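Long-range contacts in Orf34 (Pseudomonas syringae pv. syringae, PDB 5KLP), which acetylates serine, threonine and lysine residues of host proteins such as tubulin with acetyl-CoA, using inositol hexakisphosphate as a cofactor, and so impairs plant immunity: residues A[218-229]-A[247-255]; A[124-132]-A[200-211]. The protein carries 10 engineered substitutions. All blocks are in the same frame, centred on the assembly; numbering follows the deposited sequence.

Contact 1: A[218-229]-A[247-255]; sequences TLSTESESRART and AHAAFGADV
Glu222, in the first turn of the short helix 222-225, reaches the start of strand 248-251 and uses both of its oxygens there. With CG anti to the backbone N (chi1 -176°) and the chain extended beyond it, the side chain crosses that of His248 at about a right angle, the carboxylate and ring planes 66° apart. His248 ND1 donates to Glu222 OE1 at 2.6 Å, met on the syn side, while Ala249 N comes to Glu222 OE2 from above the carboxylate plane. That second oxygen also takes Arg226 NH1, 2.9 Å away, in a salt bridge. The same Arg226 NH1 donates to Ala247 O at 2.8 Å, on a lone pair of the carbonyl, and a water bridges this oxygen to Arg226 NH2. Glu222 OE2 and Ala247 O thus hold the guanidinium edge-on, with Ala249 CB over one face; Arg226 NH2 also pairs with Glu235.

One turn on, Ser225 OG accepts from Phe251 N at 2.7 Å and donates to the anti lone pair of Asp254 OD2, also at 2.7 Å. Asp254 OD2 takes a second bond from Arg228 NH1, 2.6 Å away and above the carboxylate plane, while Asp254 OD1 pairs with Arg276. These charges probably keep Asp254 ionised. Leu219 CD2 lies 3.7 Å from Ala250 CB, Val255 CG1 packs against Thr221 OG1 and Ser220 O, and Thr229 CG2 packs on the backbone between Ala250 and Phe251.

Side chains of segment 218-229 thereby bind an edge strand of the mixed sheet, Glu222, Ser225 and Arg226 through backbone groups. On its other side the strand pairs with strand 175-179, His248 NE2 reaching Ser173 O, just ahead of that strand. Arg226 and Ala249 both pack on Leu231 of helix 230-238.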
loop_
_atom_site.group_PDB
_atom_site.type_symbol
_atom_site.label_atom_id
_atom_site.label_comp_id
_atom_site.label_asym_id
_atom_site.label_seq_id
_atom_site.Cartn_x
_atom_site.Cartn_y
_atom_site.Cartn_z
ATOM N N THR A 218 -7.572 17.314 11.581
ATOM C CA THR A 218 -7.943 16.212 12.455
ATOM C C THR A 218 -8.028 14.870 11.719
ATOM O O THR A 218 -8.354 14.808 10.536
ATOM C CB THR A 218 -9.284 16.511 13.172
ATOM O OG1 THR A 218 -9.550 15.497 14.149
ATOM C CG2 THR A 218 -10.436 16.576 12.176
ATOM N N LEU A 219 -7.718 13.806 12.450
ATOM C CA LEU A 219 -7.814 12.426 11.965
ATOM C C LEU A 219 -8.641 11.583 12.933
ATOM O O LEU A 219 -8.320 11.484 14.124
ATOM C CB LEU A 219 -6.423 11.814 11.792
ATOM C CG LEU A 219 -6.398 10.327 11.388
ATOM C CD1 LEU A 219 -6.980 10.120 9.989
ATOM C CD2 LEU A 219 -4.989 9.727 11.497
ATOM N N SER A 220 -9.712 10.981 12.431
ATOM C CA SER A 220 -10.596 10.219 13.299
ATOM C C SER A 220 -9.844 9.057 13.967
ATOM O O SER A 220 -8.945 8.454 13.366
ATOM C CB SER A 220 -11.810 9.710 12.514
ATOM O OG SER A 220 -12.595 8.835 13.303
ATOM N N THR A 221 -10.199 8.815 15.230
ATOM C CA THR A 221 -9.677 7.741 16.093
ATOM C C THR A 221 -8.239 7.963 16.560
ATOM O O THR A 221 -7.717 7.165 17.343
ATOM C CB THR A 221 -9.728 6.337 15.415
ATOM O OG1 THR A 221 -8.662 6.215 14.464
ATOM C CG2 THR A 221 -11.077 6.079 14.735
ATOM N N GLU A 222 -7.613 9.049 16.122
ATOM C CA GLU A 222 -6.183 9.210 16.366
ATOM C C GLU A 222 -5.831 9.169 17.843
ATOM O O GLU A 222 -4.806 8.599 18.217
ATOM C CB GLU A 222 -5.652 10.505 15.752
ATOM C CG GLU A 222 -4.139 10.630 15.909
ATOM C CD GLU A 222 -3.569 11.879 15.272
ATOM O OE1 GLU A 222 -4.356 12.780 14.905
ATOM O OE2 GLU A 222 -2.330 11.948 15.124
ATOM N N SER A 223 -6.699 9.736 18.676
ATOM C CA SER A 223 -6.467 9.783 20.117
ATOM C C SER A 223 -6.233 8.402 20.752
ATOM O O SER A 223 -5.550 8.310 21.768
ATOM C CB SER A 223 -7.648 10.473 20.810
ATOM O OG SER A 223 -8.863 9.793 20.539
ATOM N N GLU A 224 -6.802 7.341 20.180
ATOM C CA GLU A 224 -6.512 5.969 20.640
ATOM C C GLU A 224 -5.649 5.177 19.645
ATOM O O GLU A 224 -4.857 4.320 20.039
ATOM C CB GLU A 224 -7.799 5.197 20.932
ATOM C CG GLU A 224 -8.783 5.176 19.786
ATOM C CD GLU A 224 -10.050 5.939 20.104
ATOM O OE1 GLU A 224 -10.119 6.550 21.195
ATOM O OE2 GLU A 224 -10.973 5.934 19.261
ATOM N N SER A 225 -5.826 5.444 18.354
ATOM C CA SER A 225 -5.237 4.598 17.319
ATOM C C SER A 225 -3.728 4.798 17.181
ATOM O O SER A 225 -2.993 3.847 16.925
ATOM C CB SER A 225 -5.922 4.860 15.971
ATOM O OG SER A 225 -5.478 3.938 14.984
ATOM N N ARG A 226 -3.272 6.036 17.347
ATOM C CA ARG A 226 -1.852 6.353 17.181
ATOM C C ARG A 226 -0.988 5.546 18.151
ATOM O O ARG A 226 0.097 5.086 17.801
ATOM C CB ARG A 226 -1.627 7.855 17.370
ATOM C CG ARG A 226 -0.193 8.318 17.183
ATOM C CD ARG A 226 -0.166 9.833 17.067
ATOM N NE ARG A 226 1.183 10.351 16.936
ATOM C CZ ARG A 226 1.528 11.343 16.121
ATOM N NH1 ARG A 226 0.604 11.931 15.363
ATOM N NH2 ARG A 226 2.794 11.740 16.066
ATOM N N ALA A 227 -1.494 5.361 19.371
ATOM C CA ALA A 227 -0.781 4.615 20.405
ATOM C C ALA A 227 -0.622 3.129 20.045
ATOM O O ALA A 227 0.226 2.440 20.608
ATOM C CB ALA A 227 -1.511 4.758 21.764
ATOM N N ARG A 228 -1.445 2.640 19.117
ATOM C CA ARG A 228 -1.404 1.239 18.707
ATOM C C ARG A 228 -0.368 0.976 17.600
ATOM O O ARG A 228 -0.127 -0.164 17.223
ATOM C CB ARG A 228 -2.794 0.794 18.218
ATOM C CG ARG A 228 -3.863 0.779 19.304
ATOM C CD ARG A 228 -5.269 0.693 18.699
ATOM N NE ARG A 228 -6.300 0.897 19.712
ATOM C CZ ARG A 228 -7.473 1.488 19.499
ATOM N NH1 ARG A 228 -7.789 1.943 18.294
ATOM N NH2 ARG A 228 -8.337 1.620 20.499
ATOM N N THR A 229 0.234 2.039 17.090
ATOM C CA THR A 229 1.220 1.932 16.013
ATOM C C THR A 229 2.617 1.882 16.600
ATOM O O THR A 229 2.824 2.223 17.771
ATOM C CB THR A 229 1.139 3.122 15.034
ATOM O OG1 THR A 229 1.506 4.323 15.722
ATOM C CG2 THR A 229 -0.282 3.281 14.469
ATOM N N ALA A 247 1.889 16.191 12.104
ATOM C CA ALA A 247 1.483 15.056 11.284
ATOM C C ALA A 247 0.687 14.052 12.105
ATOM O O ALA A 247 0.975 13.830 13.275
ATOM C CB ALA A 247 2.700 14.383 10.643
ATOM N N HIS A 248 -0.341 13.477 11.494
ATOM C CA HIS A 248 -1.163 12.488 12.169
ATOM C C HIS A 248 -0.719 11.069 11.846
ATOM O O HIS A 248 -0.064 10.807 10.825
ATOM C CB HIS A 248 -2.638 12.660 11.794
ATOM C CG HIS A 248 -3.132 14.061 11.939
ATOM N ND1 HIS A 248 -3.584 14.569 13.135
ATOM C CD2 HIS A 248 -3.231 15.067 11.038
ATOM C CE1 HIS A 248 -3.951 15.827 12.965
ATOM N NE2 HIS A 248 -3.749 16.152 11.700
ATOM N N ALA A 249 -1.109 10.150 12.715
ATOM C CA ALA A 249 -0.858 8.744 12.481
ATOM C C ALA A 249 -1.928 7.887 13.143
ATOM O O ALA A 249 -2.457 8.231 14.202
ATOM C CB ALA A 249 0.533 8.369 12.993
ATOM N N ALA A 250 -2.230 6.755 12.522
ATOM C CA ALA A 250 -3.184 5.813 13.085
ATOM C C ALA A 250 -2.913 4.426 12.548
ATOM O O ALA A 250 -2.192 4.247 11.556
ATOM C CB ALA A 250 -4.617 6.229 12.774
ATOM N N PHE A 251 -3.484 3.440 13.223
ATOM C CA PHE A 251 -3.373 2.063 12.788
ATOM C C PHE A 251 -4.427 1.781 11.737
ATOM O O PHE A 251 -5.574 2.233 11.864
ATOM C CB PHE A 251 -3.511 1.116 13.976
ATOM C CG PHE A 251 -3.445 -0.324 13.594
ATOM C CD1 PHE A 251 -2.277 -0.857 13.086
ATOM C CD2 PHE A 251 -4.544 -1.150 13.758
ATOM C CE1 PHE A 251 -2.208 -2.190 12.740
ATOM C CE2 PHE A 251 -4.481 -2.491 13.412
ATOM C CZ PHE A 251 -3.314 -3.005 12.898
ATOM N N GLY A 252 -4.031 1.048 10.700
ATOM C CA GLY A 252 -4.878 0.810 9.539
ATOM C C GLY A 252 -6.288 0.311 9.831
ATOM O O GLY A 252 -7.255 0.861 9.307
ATOM N N ALA A 253 -6.411 -0.717 10.671
ATOM C CA ALA A 253 -7.715 -1.317 10.953
ATOM C C ALA A 253 -8.688 -0.341 11.605
ATOM O O ALA A 253 -9.900 -0.518 11.497
ATOM C CB ALA A 253 -7.559 -2.547 11.833
ATOM N N ASP A 254 -8.168 0.688 12.271
ATOM C CA ASP A 254 -9.027 1.662 12.941
ATOM C C ASP A 254 -9.701 2.639 11.985
ATOM O O ASP A 254 -10.787 3.123 12.280
ATOM C CB ASP A 254 -8.235 2.448 13.992
ATOM C CG ASP A 254 -7.919 1.614 15.220
ATOM O OD1 ASP A 254 -8.731 0.727 15.555
ATOM O OD2 ASP A 254 -6.862 1.827 15.843
ATOM N N VAL A 255 -9.070 2.919 10.846
ATOM C CA VAL A 255 -9.557 3.983 9.970
ATOM C C VAL A 255 -9.750 3.594 8.499
ATOM O O VAL A 255 -10.294 4.376 7.726
ATOM C CB VAL A 255 -8.611 5.205 10.012
ATOM C CG1 VAL A 255 -8.560 5.794 11.414
ATOM C CG2 VAL A 255 -7.220 4.822 9.547
HETATM O O HOH W 1 3.401 14.363 14.732
#

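Contact 2: A[124-132]-A[200-211]; sequences HVMADVRLH and AHKNAAQFDDIH. With IHP (inositol hexakisphosphate), chain D.
His211 and Arg130 pack face to chain where helix 204-211 lies across strand 125-130, a helix-on-sheet layer in an acetyltransferase whose family belongs to the papain-like (CA) peptidase clan. The short axes pass 9.4 Å apart at 68°. Arg130 CG sits over the centre of the His211 ring, 3.4 Å from its centroid, a CH-pi contact. The bend at chi2 (-68°) then folds the arginine back, so that His211 CD2 lies 3.7 Å above the centre of the guanidinium, the two planes 33° apart.

Beyond the ring, Arg130 grips Asp208 side-on: NE at 2.9 Å and NH2 at 2.7 Å both bind Asp208 OD1, the carboxylate standing almost square to the guanidinium. Its remaining nitrogen, NH1, donates to Val129 O and, in a weak bond of 2.7 Å, to Asp128 OD1.

Asp128 is the third member of this network. Asp128 OD1 accepts from His211 NE2 at 2.7 Å through its anti lone pair, while OD2 pairs with Arg107 of the adjacent strand. Thr138 OG1 is bonded to His211 ND1, so both ring nitrogens are held, which should fix the ring's rotation. Phe207 lies against the Asp128 carboxylate, and Lys202, at the end of the preceding helix, donates to the inositol hexakisphosphate. A water donates to Asp128 OD2 at 2.6 Å and to Ala200 O, and accepts from Arg130 NH2.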
loop_
_atom_site.group_PDB
_atom_site.type_symbol
_atom_site.label_atom_id
_atom_site.label_comp_id
_atom_site.label_asym_id
_atom_site.label_seq_id
_atom_site.Cartn_x
_atom_site.Cartn_y
_atom_site.Cartn_z
ATOM N N HIS A 124 8.542 1.166 -0.423
ATOM C CA HIS A 124 7.510 2.026 -0.989
ATOM C C HIS A 124 6.280 2.239 -0.115
ATOM O O HIS A 124 5.889 1.373 0.665
ATOM C CB HIS A 124 7.070 1.453 -2.332
ATOM C CG HIS A 124 8.128 1.522 -3.385
ATOM N ND1 HIS A 124 9.282 0.770 -3.332
ATOM C CD2 HIS A 124 8.221 2.279 -4.504
ATOM C CE1 HIS A 124 10.033 1.046 -4.385
ATOM N NE2 HIS A 124 9.415 1.962 -5.108
ATOM N N VAL A 125 5.662 3.401 -0.274
ATOM C CA VAL A 125 4.360 3.658 0.321
ATOM C C VAL A 125 3.460 4.247 -0.746
ATOM O O VAL A 125 3.915 4.558 -1.848
ATOM C CB VAL A 125 4.448 4.620 1.519
ATOM C CG1 VAL A 125 5.319 4.003 2.620
ATOM C CG2 VAL A 125 4.993 5.973 1.062
HETATM N N MSE A 126 2.182 4.377 -0.414
HETATM C CA MSE A 126 1.189 4.958 -1.302
HETATM C C MSE A 126 0.653 6.223 -0.670
HETATM O O MSE A 126 0.279 6.213 0.509
HETATM C CB MSE A 126 0.051 3.968 -1.560
HETATM C CG MSE A 126 -0.882 4.351 -2.703
HETATM SE SE MSE A 126 -2.293 5.589 -2.189
HETATM C CE MSE A 126 -3.205 4.459 -0.852
ATOM N N ALA A 127 0.605 7.311 -1.439
ATOM C CA ALA A 127 -0.036 8.523 -0.935
ATOM C C ALA A 127 -1.292 8.827 -1.729
ATOM O O ALA A 127 -1.271 8.852 -2.963
ATOM C CB ALA A 127 0.919 9.715 -0.974
ATOM N N ASP A 128 -2.381 9.040 -0.996
ATOM C CA ASP A 128 -3.670 9.426 -1.551
ATOM C C ASP A 128 -3.888 10.923 -1.284
ATOM O O ASP A 128 -3.868 11.357 -0.137
ATOM C CB ASP A 128 -4.782 8.579 -0.921
ATOM C CG ASP A 128 -6.153 8.865 -1.518
ATOM O OD1 ASP A 128 -6.803 9.847 -1.109
ATOM O OD2 ASP A 128 -6.587 8.100 -2.397
ATOM N N VAL A 129 -4.077 11.708 -2.341
ATOM C CA VAL A 129 -3.998 13.159 -2.235
ATOM C C VAL A 129 -5.292 13.844 -2.666
ATOM O O VAL A 129 -5.962 13.379 -3.580
ATOM C CB VAL A 129 -2.817 13.707 -3.103
ATOM C CG1 VAL A 129 -2.757 15.247 -3.080
ATOM C CG2 VAL A 129 -1.489 13.100 -2.654
ATOM N N ARG A 130 -5.646 14.932 -1.984
ATOM C CA ARG A 130 -6.658 15.863 -2.471
ATOM C C ARG A 130 -6.118 17.283 -2.531
ATOM O O ARG A 130 -5.515 17.767 -1.567
ATOM C CB ARG A 130 -7.917 15.860 -1.600
ATOM C CG ARG A 130 -8.634 14.547 -1.536
ATOM C CD ARG A 130 -9.279 14.131 -2.858
ATOM N NE ARG A 130 -10.022 12.894 -2.642
ATOM C CZ ARG A 130 -9.459 11.691 -2.562
ATOM N NH1 ARG A 130 -8.145 11.550 -2.718
ATOM N NH2 ARG A 130 -10.213 10.626 -2.333
ATOM N N LEU A 131 -6.311 17.935 -3.673
ATOM C CA LEU A 131 -6.052 19.366 -3.796
ATOM C C LEU A 131 -7.308 20.098 -3.384
ATOM O O LEU A 131 -8.407 19.576 -3.557
ATOM C CB LEU A 131 -5.649 19.742 -5.221
ATOM C CG LEU A 131 -4.416 19.006 -5.744
ATOM C CD1 LEU A 131 -4.133 19.388 -7.196
ATOM C CD2 LEU A 131 -3.195 19.231 -4.861
ATOM N N HIS A 132 -7.155 21.290 -2.812
ATOM C CA HIS A 132 -8.297 22.023 -2.278
ATOM C C HIS A 132 -8.303 23.482 -2.737
ATOM O O HIS A 132 -7.247 24.084 -2.950
ATOM C CB HIS A 132 -8.294 21.958 -0.746
ATOM C CG HIS A 132 -8.445 20.568 -0.204
ATOM N ND1 HIS A 132 -9.598 19.828 -0.359
ATOM C CD2 HIS A 132 -7.574 19.774 0.459
ATOM C CE1 HIS A 132 -9.433 18.639 0.195
ATOM N NE2 HIS A 132 -8.214 18.581 0.700
ATOM N N ALA A 200 -7.798 2.448 -2.483
ATOM C CA ALA A 200 -8.088 3.827 -2.098
ATOM C C ALA A 200 -9.065 4.440 -3.086
ATOM O O ALA A 200 -9.934 5.216 -2.719
ATOM C CB ALA A 200 -6.825 4.636 -2.049
ATOM N N HIS A 201 -8.889 4.086 -4.355
ATOM C CA HIS A 201 -9.796 4.512 -5.405
ATOM C C HIS A 201 -11.158 3.869 -5.218
ATOM O O HIS A 201 -12.176 4.549 -5.270
ATOM C CB HIS A 201 -9.228 4.155 -6.787
ATOM C CG HIS A 201 -10.093 4.604 -7.927
ATOM N ND1 HIS A 201 -10.905 5.717 -7.851
ATOM C CD2 HIS A 201 -10.283 4.087 -9.164
ATOM C CE1 HIS A 201 -11.548 5.872 -8.995
ATOM N NE2 HIS A 201 -11.191 4.895 -9.808
ATOM N N LYS A 202 -11.180 2.556 -4.992
ATOM C CA LYS A 202 -12.454 1.864 -4.816
ATOM C C LYS A 202 -13.218 2.384 -3.601
ATOM O O LYS A 202 -14.444 2.393 -3.589
ATOM C CB LYS A 202 -12.267 0.353 -4.670
ATOM C CG LYS A 202 -11.926 -0.386 -5.943
ATOM C CD LYS A 202 -11.966 -1.896 -5.706
ATOM C CE LYS A 202 -11.963 -2.678 -7.024
ATOM N NZ LYS A 202 -10.673 -3.275 -7.395
ATOM N N ASN A 203 -12.485 2.852 -2.599
ATOM C CA ASN A 203 -13.104 3.376 -1.388
ATOM C C ASN A 203 -12.933 4.889 -1.302
ATOM O O ASN A 203 -12.726 5.439 -0.227
ATOM C CB ASN A 203 -12.500 2.690 -0.160
ATOM C CG ASN A 203 -12.770 1.185 -0.146
ATOM O OD1 ASN A 203 -13.824 0.741 0.304
ATOM N ND2 ASN A 203 -11.827 0.401 -0.657
ATOM N N ALA A 204 -13.038 5.554 -2.447
ATOM C CA ALA A 204 -12.752 6.984 -2.530
ATOM C C ALA A 204 -13.642 7.810 -1.588
ATOM O O ALA A 204 -13.214 8.844 -1.071
ATOM C CB ALA A 204 -12.895 7.469 -3.969
ATOM N N ALA A 205 -14.870 7.351 -1.361
ATOM C CA ALA A 205 -15.807 8.094 -0.516
ATOM C C ALA A 205 -15.291 8.119 0.922
ATOM O O ALA A 205 -15.312 9.161 1.585
ATOM C CB ALA A 205 -17.227 7.487 -0.584
ATOM N N GLN A 206 -14.802 6.980 1.395
ATOM C CA GLN A 206 -14.283 6.913 2.751
ATOM C C GLN A 206 -12.991 7.715 2.857
ATOM O O GLN A 206 -12.732 8.351 3.882
ATOM C CB GLN A 206 -14.056 5.465 3.174
ATOM C CG GLN A 206 -15.163 4.544 2.694
ATOM C CD GLN A 206 -14.996 3.126 3.184
ATOM O OE1 GLN A 206 -14.508 2.893 4.292
ATOM N NE2 GLN A 206 -15.394 2.166 2.356
ATOM N N PHE A 207 -12.183 7.703 1.801
ATOM C CA PHE A 207 -10.969 8.507 1.821
ATOM C C PHE A 207 -11.327 9.993 1.781
ATOM O O PHE A 207 -10.697 10.797 2.472
ATOM C CB PHE A 207 -10.033 8.126 0.663
ATOM C CG PHE A 207 -9.040 7.041 1.018
ATOM C CD1 PHE A 207 -9.452 5.736 1.209
ATOM C CD2 PHE A 207 -7.689 7.333 1.156
ATOM C CE1 PHE A 207 -8.533 4.740 1.553
ATOM C CE2 PHE A 207 -6.767 6.339 1.481
ATOM C CZ PHE A 207 -7.193 5.048 1.684
ATOM N N ASP A 208 -12.352 10.342 0.999
ATOM C CA ASP A 208 -12.843 11.721 0.922
ATOM C C ASP A 208 -13.162 12.262 2.304
ATOM O O ASP A 208 -12.866 13.412 2.620
ATOM C CB ASP A 208 -14.097 11.820 0.056
ATOM C CG ASP A 208 -13.792 11.738 -1.429
ATOM O OD1 ASP A 208 -12.609 11.822 -1.809
ATOM O OD2 ASP A 208 -14.746 11.587 -2.217
ATOM N N ASP A 209 -13.783 11.421 3.120
ATOM C CA ASP A 209 -14.170 11.830 4.457
ATOM C C ASP A 209 -12.935 12.060 5.329
ATOM O O ASP A 209 -12.899 13.002 6.121
ATOM C CB ASP A 209 -15.085 10.795 5.093
ATOM C CG ASP A 209 -15.850 11.359 6.267
ATOM O OD1 ASP A 209 -16.509 12.409 6.085
ATOM O OD2 ASP A 209 -15.777 10.767 7.363
ATOM N N ILE A 210 -11.919 11.213 5.181
ATOM C CA ILE A 210 -10.697 11.401 5.947
ATOM C C ILE A 210 -10.011 12.693 5.516
ATOM O O ILE A 210 -9.540 13.462 6.352
ATOM C CB ILE A 210 -9.746 10.221 5.791
ATOM C CG1 ILE A 210 -10.406 8.944 6.313
ATOM C CG2 ILE A 210 -8.439 10.472 6.544
ATOM C CD1 ILE A 210 -9.530 7.734 6.122
ATOM N N HIS A 211 -10.000 12.951 4.210
ATOM C CA HIS A 211 -9.442 14.199 3.698
ATOM C C HIS A 211 -10.192 15.428 4.243
ATOM O O HIS A 211 -9.570 16.422 4.634
ATOM C CB HIS A 211 -9.453 14.191 2.164
ATOM C CG HIS A 211 -8.324 13.409 1.559
ATOM N ND1 HIS A 211 -7.028 13.878 1.530
ATOM C CD2 HIS A 211 -8.298 12.196 0.956
ATOM C CE1 HIS A 211 -6.248 12.984 0.945
ATOM N NE2 HIS A 211 -6.995 11.953 0.583
HETATM C C1 IHP D . -10.301 -8.102 -9.032
HETATM C C2 IHP D . -9.258 -7.895 -7.843
HETATM C C3 IHP D . -8.835 -9.058 -6.866
HETATM C C4 IHP D . -9.628 -10.426 -7.106
HETATM C C5 IHP D . -10.953 -10.367 -7.843
HETATM C C6 IHP D . -10.650 -9.639 -9.145
HETATM O O11 IHP D . -11.345 -7.320 -8.933
HETATM P P1 IHP D . -11.962 -6.152 -9.993
HETATM O O21 IHP D . -12.472 -4.950 -9.201
HETATM O O31 IHP D . -13.136 -6.740 -10.784
HETATM O O41 IHP D . -10.964 -5.627 -11.011
HETATM O O12 IHP D . -9.469 -6.732 -7.138
HETATM P P2 IHP D . -8.262 -5.561 -7.209
HETATM O O22 IHP D . -8.049 -5.123 -8.674
HETATM O O32 IHP D . -8.534 -4.314 -6.361
HETATM O O42 IHP D . -6.924 -6.208 -6.777
HETATM O O13 IHP D . -9.029 -8.613 -5.689
HETATM P P3 IHP D . -8.074 -8.300 -4.336
HETATM O O23 IHP D . -6.928 -7.296 -4.468
HETATM O O33 IHP D . -9.219 -7.654 -3.559
HETATM O O43 IHP D . -7.561 -9.552 -3.631
HETATM O O14 IHP D . -9.777 -11.122 -5.970
HETATM P P4 IHP D . -8.801 -12.345 -5.547
HETATM O O24 IHP D . -7.477 -11.836 -4.973
HETATM O O34 IHP D . -9.471 -13.294 -4.531
HETATM O O44 IHP D . -8.453 -13.208 -6.774
HETATM O O15 IHP D . -12.013 -9.936 -7.140
HETATM P P5 IHP D . -13.325 -10.936 -6.709
HETATM O O25 IHP D . -12.983 -12.412 -6.942
HETATM O O35 IHP D . -13.674 -10.770 -5.204
HETATM O O45 IHP D . -14.588 -10.625 -7.519
HETATM O O16 IHP D . -11.627 -9.834 -10.029
HETATM P P6 IHP D . -11.413 -9.981 -11.643
HETATM O O26 IHP D . -10.121 -10.740 -11.941
HETATM O O36 IHP D . -12.589 -10.729 -12.298
HETATM O O46 IHP D . -11.333 -8.602 -12.309
HETATM O O HOH W 2 -9.179 7.769 -2.413
#

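Going from the N terminus, after its first helices and the first two strands, the chain lays down strand 125-130, an inner strand of the mixed sheet, and contact 2 closes a 67-residue loop when helices 189-202 and 204-215 return to it. Contact 1 opens only afterwards, on helix 222-225, and closes a loop of 17 residues that holds helix 230-238, at the edge strand 248-251. The two are therefore in series, neither nested nor crossed. Their centres lie about 16 Å apart, yet they meet where Ile210 of helix 204-215 touches Leu219 and Val255. Together they fasten consecutive helices to two strands of one sheet, one central and one at its edge.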